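Local coordinates for protein polyhedrin (Operophtera brumata cypovirus 19, PDB 5A99) that forms the crystalline matrix of polyhedra, the occlusion bodies of an insect cypovirus, which probably protect embedded virus particles outside the host, at residues Ile33-Val38 with Ile49-Pro54; Gln112-Gly117 with Glu165-Tyr170. All blocks are in the same frame, centred on the assembly; numbering follows the deposited sequence.

Contacts 1 and 2 are neighbouring parts of one antiparallel sheet, and their centres lie about 10 Å apart. Contact 1 is the hairpin pair 33-40 and 46-53. Contact 2 joins strands 110-116 and 164-173. The two meet because strand 33-40 runs beside strand 110-116. His-36 N lies 2.7 Å from Ile-114 O, and Tyr-34 N lies 2.8 Å from Gln-116 O, both probable hydrogen bonds. Along the chain, contact 1 closes before contact 2 opens. Together they build the middle four strands of the six-stranded sheet. Both also touch the second subunit, so the same sheet serves the chain core and the packing between subunits.

Contact 1: Ile33-Val38 with Ile49-Pro54; sequences IYAHLV and IRAQNP
His-36 and Arg-50 lie side by side as a non-hydrogen-bonded pair of the antiparallel hairpin. The arginine chain runs along the imidazole. Its CB is 3.6 Å from His-36 CD2. Arg-50 CG sits over one ring face, 3.7 Å from the ring centroid, a CH-pi contact. Arg-50 CD comes to 3.3 Å from His-36 NE2. The chain then bends (chi3 81°) and leads away from the histidine toward Gln-52. There Arg-50 NE gives a hydrogen bond of 2.7 Å to Gln-52 OE1, and NH2 adds a weak one. Arg-50 NH1 bonds to Tyr-232 OH, which also pairs with His-36 NE2. Arg-50 NH2 reaches Asn-132 O of the second subunit.

Gln-52 OE1 also lies at the edge of the Tyr-34 ring, in its plane, 3.3 Å from Tyr-34 CE1. The ring and amide planes are 77° apart. Tyr-34 OH bonds to Ala-140 O of the second subunit. On the other face, Ala-35 CB meets Ala-51 CB at 4.4 Å, and Leu-37 packs beside Ile-49. Three hydrogen-bonded pairs, with two backbone bonds each, fix the register.

The hairpin thus has a polar face and a mainly apolar one. On the polar face, the named bonds of the buried guanidinium all end on neutral oxygens. Its positive charge is probably stabilised by these carbonyl and hydroxyl dipoles, one or more from the second subunit.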
ATOM      1  N   ILE A  33       9.628  -1.225  15.867  1.00  9.86           N
ATOM      2  CA  ILE A  33      10.840  -0.816  15.186  1.00 10.84           C
ATOM      3  C   ILE A  33      10.434   0.346  14.298  1.00 12.35           C
ATOM      4  O   ILE A  33       9.282   0.437  13.838  1.00  8.84           O
ATOM      5  CB  ILE A  33      11.525  -1.948  14.379  1.00 10.05           C
ATOM      6  CG1 ILE A  33      10.552  -2.597  13.406  1.00 13.63           C
ATOM      7  CG2 ILE A  33      12.107  -2.986  15.314  1.00 12.81           C
ATOM      8  CD1 ILE A  33      11.200  -3.656  12.518  1.00 12.13           C
ATOM      9  N   TYR A  34      11.381   1.252  14.098  1.00 11.32           N
ATOM     10  CA  TYR A  34      11.115   2.493  13.389  1.00 11.00           C
ATOM     11  C   TYR A  34      12.123   2.683  12.273  1.00 12.61           C
ATOM     12  O   TYR A  34      13.305   2.340  12.403  1.00  9.91           O
ATOM     13  CB  TYR A  34      11.156   3.699  14.346  1.00 10.09           C
ATOM     14  CG  TYR A  34      10.137   3.629  15.444  1.00 10.27           C
ATOM     15  CD1 TYR A  34       8.818   3.997  15.217  1.00 11.44           C
ATOM     16  CD2 TYR A  34      10.485   3.184  16.712  1.00 14.28           C
ATOM     17  CE1 TYR A  34       7.881   3.921  16.216  1.00 11.58           C
ATOM     18  CE2 TYR A  34       9.555   3.110  17.715  1.00  7.89           C
ATOM     19  CZ  TYR A  34       8.257   3.492  17.467  1.00 10.14           C
ATOM     20  OH  TYR A  34       7.329   3.415  18.472  1.00  9.98           O
ATOM     21  N   ALA A  35      11.621   3.229  11.172  1.00  9.05           N
ATOM     22  CA  ALA A  35      12.430   3.587  10.025  1.00 10.74           C
ATOM     23  C   ALA A  35      12.018   4.986   9.559  1.00  8.92           C
ATOM     24  O   ALA A  35      10.876   5.204   9.147  1.00  9.53           O
ATOM     25  CB  ALA A  35      12.249   2.570   8.913  1.00  9.34           C
ATOM     26  N   HIS A  36      12.954   5.925   9.642  1.00  6.19           N
ATOM     27  CA  HIS A  36      12.712   7.299   9.217  1.00  9.35           C
ATOM     28  C   HIS A  36      13.465   7.597   7.941  1.00  9.76           C
ATOM     29  O   HIS A  36      14.668   7.359   7.850  1.00  8.18           O
ATOM     30  CB  HIS A  36      13.177   8.288  10.277  1.00  8.15           C
ATOM     31  CG  HIS A  36      12.202   8.496  11.392  1.00 11.30           C
ATOM     32  ND1 HIS A  36      12.261   7.785  12.567  1.00 11.08           N
ATOM     33  CD2 HIS A  36      11.159   9.353  11.521  1.00 10.00           C
ATOM     34  CE1 HIS A  36      11.291   8.183  13.372  1.00 11.28           C
ATOM     35  NE2 HIS A  36      10.600   9.127  12.755  1.00  7.42           N
ATOM     36  N   LEU A  37      12.755   8.136   6.961  1.00 11.69           N
ATOM     37  CA  LEU A  37      13.406   8.679   5.793  1.00 12.62           C
ATOM     38  C   LEU A  37      13.257  10.191   5.891  1.00 10.59           C
ATOM     39  O   LEU A  37      12.147  10.727   5.824  1.00  9.28           O
ATOM     40  CB  LEU A  37      12.781   8.121   4.515  1.00  9.44           C
ATOM     41  CG  LEU A  37      13.353   8.660   3.202  1.00 14.40           C
ATOM     42  CD1 LEU A  37      14.867   8.532   3.152  1.00 13.84           C
ATOM     43  CD2 LEU A  37      12.703   7.938   2.009  1.00 14.74           C
ATOM     44  N   VAL A  38      14.378  10.864   6.106  1.00 12.52           N
ATOM     45  CA  VAL A  38      14.379  12.304   6.298  1.00 12.20           C
ATOM     46  C   VAL A  38      14.942  12.947   5.048  1.00 12.14           C
ATOM     47  O   VAL A  38      16.061  12.649   4.636  1.00 12.41           O
ATOM     48  CB  VAL A  38      15.238  12.713   7.494  1.00 10.69           C
ATOM     49  CG1 VAL A  38      15.162  14.249   7.730  1.00  8.29           C
ATOM     50  CG2 VAL A  38      14.817  11.944   8.716  1.00  8.97           C
ATOM     51  N   ILE A  49       9.465  11.126   6.663  1.00 12.71           N
ATOM     52  CA  ILE A  49       8.592   9.983   6.426  1.00 10.05           C
ATOM     53  C   ILE A  49       8.974   8.940   7.464  1.00 10.70           C
ATOM     54  O   ILE A  49      10.125   8.509   7.516  1.00  9.04           O
ATOM     55  CB  ILE A  49       8.774   9.423   5.006  1.00 12.83           C
ATOM     56  CG1 ILE A  49       8.391  10.477   3.963  1.00 15.30           C
ATOM     57  CG2 ILE A  49       7.920   8.186   4.788  1.00 11.79           C
ATOM     58  CD1 ILE A  49       8.679  10.060   2.559  1.00 16.92           C
ATOM     59  N   ARG A  50       8.026   8.577   8.323  1.00 10.37           N
ATOM     60  CA  ARG A  50       8.253   7.515   9.289  1.00 11.09           C
ATOM     61  C   ARG A  50       7.413   6.295   8.983  1.00 11.22           C
ATOM     62  O   ARG A  50       6.179   6.364   8.882  1.00 13.62           O
ATOM     63  CB  ARG A  50       7.949   7.948  10.717  1.00 10.08           C
ATOM     64  CG  ARG A  50       8.261   6.849  11.733  1.00 13.11           C
ATOM     65  CD  ARG A  50       7.957   7.261  13.157  1.00 10.94           C
ATOM     66  NE  ARG A  50       6.544   7.142  13.517  1.00 12.73           N
ATOM     67  CZ  ARG A  50       5.814   8.123  14.046  1.00 15.71           C
ATOM     68  NH1 ARG A  50       6.353   9.324  14.235  1.00 14.54           N
ATOM     69  NH2 ARG A  50       4.539   7.903  14.385  1.00  9.98           N
ATOM     70  N   ALA A  51       8.103   5.172   8.875  1.00 10.19           N
ATOM     71  CA  ALA A  51       7.461   3.868   8.816  1.00 10.97           C
ATOM     72  C   ALA A  51       7.683   3.182  10.155  1.00  8.58           C
ATOM     73  O   ALA A  51       8.722   3.368  10.798  1.00 10.65           O
ATOM     74  CB  ALA A  51       8.051   3.050   7.715  1.00 11.08           C
ATOM     75  N   GLN A  52       6.717   2.384  10.567  1.00  5.94           N
ATOM     76  CA  GLN A  52       6.828   1.661  11.821  1.00  7.87           C
ATOM     77  C   GLN A  52       5.982   0.401  11.812  1.00 11.74           C
ATOM     78  O   GLN A  52       4.948   0.323  11.137  1.00 12.31           O
ATOM     79  CB  GLN A  52       6.409   2.554  12.990  1.00  8.28           C
ATOM     80  CG  GLN A  52       4.922   2.833  13.060  1.00 13.69           C
ATOM     81  CD  GLN A  52       4.561   3.898  14.094  1.00  7.64           C
ATOM     82  OE1 GLN A  52       5.317   4.843  14.327  1.00  9.03           O
ATOM     83  NE2 GLN A  52       3.385   3.754  14.704  1.00 10.82           N
ATOM     84  N   ASN A  53       6.420  -0.574  12.596  1.00 11.17           N
ATOM     85  CA  ASN A  53       5.754  -1.852  12.672  1.00 12.77           C
ATOM     86  C   ASN A  53       6.277  -2.637  13.872  1.00 10.46           C
ATOM     87  O   ASN A  53       7.444  -2.490  14.264  1.00 11.78           O
ATOM     88  CB  ASN A  53       5.998  -2.630  11.374  1.00  9.31           C
ATOM     89  CG  ASN A  53       5.087  -3.832  11.232  1.00  8.51           C
ATOM     90  OD1 ASN A  53       5.424  -4.946  11.656  1.00 11.77           O
ATOM     91  ND2 ASN A  53       3.921  -3.615  10.634  1.00 11.19           N
ATOM     92  N   PRO A  54       5.424  -3.473  14.469  1.00 12.65           N
ATOM     93  CA  PRO A  54       5.955  -4.231  15.608  1.00 13.08           C
ATOM     94  C   PRO A  54       6.984  -5.271  15.193  1.00  9.75           C
ATOM     95  O   PRO A  54       7.753  -5.722  16.043  1.00 11.17           O
ATOM     96  CB  PRO A  54       4.713  -4.895  16.222  1.00 10.42           C
ATOM     97  CG  PRO A  54       3.619  -4.736  15.231  1.00 13.24           C
ATOM     98  CD  PRO A  54       4.046  -3.852  14.119  1.00 13.70           C
TER

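Contact 2: Gln112-Gly117 with Glu165-Tyr170; sequences QFIVQG and EMAWSY
Strands 112-116 and 165-170 run antiparallel, 4.6 Å apart at closest approach, with an angle of 163° between their directions. Phe-113 with Tyr-170 and Val-115 with Trp-168 are hydrogen-bonded pairs. Beyond them, Gly-117 N donates to Met-166 O at 3.1 Å.

Trp-168 has the largest share of the buried surface. Its first torsion (chi1 -64°) puts CG beside the backbone N and carries the indole toward Gly-117, with the benzo edge along the end of the other strand. Trp-168 CZ3 is 3.5 Å from Gly-117 O, which sits in the ring plane. Val-115 crosses the tryptophan side chain at about a right angle, with its CG2 3.9 Å from Trp-168 CB.

The opposite face carries Ile-114, Gln-116, Ala-167 and Ser-169. Ile-114 CG2 meets Ala-167 CB at 4.2 Å. Ala-167 CB also touches Gln-116 CB, while Gln-116 CG rests 3.3 Å from Met-166 O. The amide of Gln-116 is held elsewhere, by Leu-239 N and Gln-237 O. At the other end, the extended Gln-112 chain brings OE1 to Ser-169. Ser-169 OG donates to Gln-112 OE1 at 2.7 Å, from a position tilted 34° out of the carbonyl plane. Gln-112 NE2 bonds to Tyr-40 OH and Arg-241 O.

On its far side strand 164-173 has a classic beta bulge, where Met-166 and Ala-167 together stand across from Ile-159 of strand 157-161. The arrangement is that of two inner strands of an antiparallel sheet, paired across a long chain connection.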
ATOM      1  N   GLN A 112      18.642  11.528   5.261  1.00  9.85           N
ATOM      2  CA  GLN A 112      19.154  10.739   6.375  1.00 11.01           C
ATOM      3  C   GLN A 112      18.168   9.600   6.641  1.00  7.57           C
ATOM      4  O   GLN A 112      16.956   9.822   6.783  1.00 10.26           O
ATOM      5  CB  GLN A 112      19.372  11.593   7.635  1.00 10.35           C
ATOM      6  CG  GLN A 112      19.668  10.754   8.885  1.00  7.00           C
ATOM      7  CD  GLN A 112      20.168  11.558  10.087  1.00 13.01           C
ATOM      8  OE1 GLN A 112      20.682  10.989  11.054  1.00 10.52           O
ATOM      9  NE2 GLN A 112      19.984  12.868  10.051  1.00 15.23           N
ATOM     10  N   PHE A 113      18.685   8.378   6.667  1.00 12.38           N
ATOM     11  CA  PHE A 113      17.861   7.202   6.929  1.00 10.07           C
ATOM     12  C   PHE A 113      18.232   6.673   8.307  1.00  9.06           C
ATOM     13  O   PHE A 113      19.408   6.435   8.588  1.00  8.48           O
ATOM     14  CB  PHE A 113      18.095   6.157   5.833  1.00  9.14           C
ATOM     15  CG  PHE A 113      17.319   4.885   6.017  1.00  5.24           C
ATOM     16  CD1 PHE A 113      15.930   4.886   5.972  1.00  8.90           C
ATOM     17  CD2 PHE A 113      17.973   3.679   6.218  1.00 10.27           C
ATOM     18  CE1 PHE A 113      15.211   3.706   6.120  1.00 11.92           C
ATOM     19  CE2 PHE A 113      17.257   2.496   6.367  1.00  6.41           C
ATOM     20  CZ  PHE A 113      15.873   2.518   6.323  1.00  9.30           C
ATOM     21  N   ILE A 114      17.227   6.534   9.173  1.00 10.42           N
ATOM     22  CA  ILE A 114      17.435   6.096  10.548  1.00 10.02           C
ATOM     23  C   ILE A 114      16.512   4.949  10.918  1.00 10.19           C
ATOM     24  O   ILE A 114      15.289   5.032  10.758  1.00  6.62           O
ATOM     25  CB  ILE A 114      17.210   7.243  11.570  1.00 15.26           C
ATOM     26  CG1 ILE A 114      18.040   8.469  11.190  1.00 13.16           C
ATOM     27  CG2 ILE A 114      17.581   6.786  12.985  1.00 13.64           C
ATOM     28  CD1 ILE A 114      17.511   9.745  11.767  1.00 13.85           C
ATOM     29  N   VAL A 115      17.117   3.874  11.411  1.00  8.86           N
ATOM     30  CA  VAL A 115      16.380   2.744  11.946  1.00  8.18           C
ATOM     31  C   VAL A 115      16.622   2.715  13.450  1.00  8.14           C
ATOM     32  O   VAL A 115      17.724   2.976  13.917  1.00  9.86           O
ATOM     33  CB  VAL A 115      16.811   1.413  11.302  1.00 14.47           C
ATOM     34  CG1 VAL A 115      16.463   1.418   9.816  1.00  6.84           C
ATOM     35  CG2 VAL A 115      18.298   1.162  11.515  1.00 12.40           C
ATOM     36  N   GLN A 116      15.563   2.452  14.196  1.00  9.81           N
ATOM     37  CA  GLN A 116      15.611   2.473  15.650  1.00  8.88           C
ATOM     38  C   GLN A 116      14.763   1.355  16.229  1.00  6.81           C
ATOM     39  O   GLN A 116      13.709   1.023  15.694  1.00 10.89           O
ATOM     40  CB  GLN A 116      15.108   3.817  16.179  1.00  8.39           C
ATOM     41  CG  GLN A 116      15.088   3.904  17.698  1.00  8.83           C
ATOM     42  CD  GLN A 116      14.575   5.260  18.210  1.00 11.71           C
ATOM     43  OE1 GLN A 116      14.924   6.311  17.675  1.00 17.77           O
ATOM     44  NE2 GLN A 116      13.761   5.231  19.257  1.00 16.47           N
ATOM     45  N   GLY A 117      15.229   0.799  17.340  1.00  9.26           N
ATOM     46  CA  GLY A 117      14.599  -0.338  17.973  1.00 10.65           C
ATOM     47  C   GLY A 117      15.573  -1.494  18.004  1.00 13.58           C
ATOM     48  O   GLY A 117      16.755  -1.315  17.689  1.00 12.33           O
ATOM     49  N   GLU A 165      23.569   1.426  22.062  1.00 15.58           N
ATOM     50  CA  GLU A 165      23.273   1.649  20.659  1.00 16.54           C
ATOM     51  C   GLU A 165      21.810   1.281  20.457  1.00 13.82           C
ATOM     52  O   GLU A 165      21.425   0.128  20.628  1.00 16.36           O
ATOM     53  CB  GLU A 165      24.193   0.807  19.759  1.00 20.82           C
ATOM     54  CG  GLU A 165      25.664   1.241  19.811  1.00 21.80           C
ATOM     55  CD  GLU A 165      26.574   0.392  18.940  1.00 27.51           C
ATOM     56  OE1 GLU A 165      26.149  -0.715  18.546  1.00 24.64           O
ATOM     57  OE2 GLU A 165      27.716   0.832  18.659  1.00 21.03           O
ATOM     58  N   MET A 166      20.981   2.260  20.120  1.00 13.39           N
ATOM     59  CA  MET A 166      19.567   1.981  19.939  1.00 10.50           C
ATOM     60  C   MET A 166      18.986   2.521  18.629  1.00  9.26           C
ATOM     61  O   MET A 166      17.825   2.250  18.289  1.00  8.17           O
ATOM     62  CB  MET A 166      18.786   2.478  21.156  1.00 17.04           C
ATOM     63  CG  MET A 166      19.270   1.826  22.462  1.00 17.51           C
ATOM     64  SD  MET A 166      18.084   1.824  23.821  1.00 29.27           S
ATOM     65  CE  MET A 166      17.100   3.220  23.368  1.00 22.40           C
ATOM     66  N   ALA A 167      19.800   3.254  17.878  1.00 11.10           N
ATOM     67  CA  ALA A 167      19.400   3.692  16.550  1.00  9.10           C
ATOM     68  C   ALA A 167      20.628   3.800  15.658  1.00  9.77           C
ATOM     69  O   ALA A 167      21.744   3.964  16.144  1.00 12.29           O
ATOM     70  CB  ALA A 167      18.676   5.006  16.631  1.00  9.41           C
ATOM     71  N   TRP A 168      20.408   3.705  14.350  1.00  9.04           N
ATOM     72  CA  TRP A 168      21.484   3.733  13.381  1.00 11.37           C
ATOM     73  C   TRP A 168      21.159   4.662  12.204  1.00 13.12           C
ATOM     74  O   TRP A 168      20.041   4.645  11.650  1.00 11.46           O
ATOM     75  CB  TRP A 168      21.765   2.313  12.894  1.00 11.49           C
ATOM     76  CG  TRP A 168      22.258   1.415  13.978  1.00 12.30           C
ATOM     77  CD1 TRP A 168      23.556   1.072  14.224  1.00 14.79           C
ATOM     78  CD2 TRP A 168      21.472   0.747  14.980  1.00  9.85           C
ATOM     79  NE1 TRP A 168      23.627   0.233  15.306  1.00 16.59           N
ATOM     80  CE2 TRP A 168      22.365   0.016  15.789  1.00 16.10           C
ATOM     81  CE3 TRP A 168      20.109   0.699  15.269  1.00 13.64           C
ATOM     82  CZ2 TRP A 168      21.937  -0.758  16.867  1.00 16.85           C
ATOM     83  CZ3 TRP A 168      19.685  -0.062  16.343  1.00 15.55           C
ATOM     84  CH2 TRP A 168      20.596  -0.781  17.129  1.00 15.91           C
ATOM     85  N   SER A 169      22.152   5.454  11.814  1.00 12.88           N
ATOM     86  CA  SER A 169      21.949   6.505  10.831  1.00 13.34           C
ATOM     87  C   SER A 169      22.845   6.400   9.601  1.00 12.43           C
ATOM     88  O   SER A 169      24.050   6.151   9.700  1.00 10.73           O
ATOM     89  CB  SER A 169      22.166   7.860  11.503  1.00 13.80           C
ATOM     90  OG  SER A 169      22.319   8.881  10.546  1.00 10.05           O
ATOM     91  N   TYR A 170      22.232   6.636   8.450  1.00  8.03           N
ATOM     92  CA  TYR A 170      22.906   6.636   7.162  1.00 13.61           C
ATOM     93  C   TYR A 170      22.486   7.898   6.411  1.00 10.59           C
ATOM     94  O   TYR A 170      21.303   8.259   6.404  1.00  8.63           O
ATOM     95  CB  TYR A 170      22.491   5.391   6.380  1.00  7.42           C
ATOM     96  CG  TYR A 170      23.273   5.103   5.129  1.00  7.28           C
ATOM     97  CD1 TYR A 170      24.620   4.774   5.186  1.00 14.47           C
ATOM     98  CD2 TYR A 170      22.660   5.119   3.885  1.00  7.34           C
ATOM     99  CE1 TYR A 170      25.340   4.487   4.027  1.00 13.24           C
ATOM    100  CE2 TYR A 170      23.362   4.843   2.736  1.00  9.13           C
ATOM    101  CZ  TYR A 170      24.704   4.535   2.806  1.00 15.16           C
ATOM    102  OH  TYR A 170      25.400   4.253   1.652  1.00 13.66           O
TER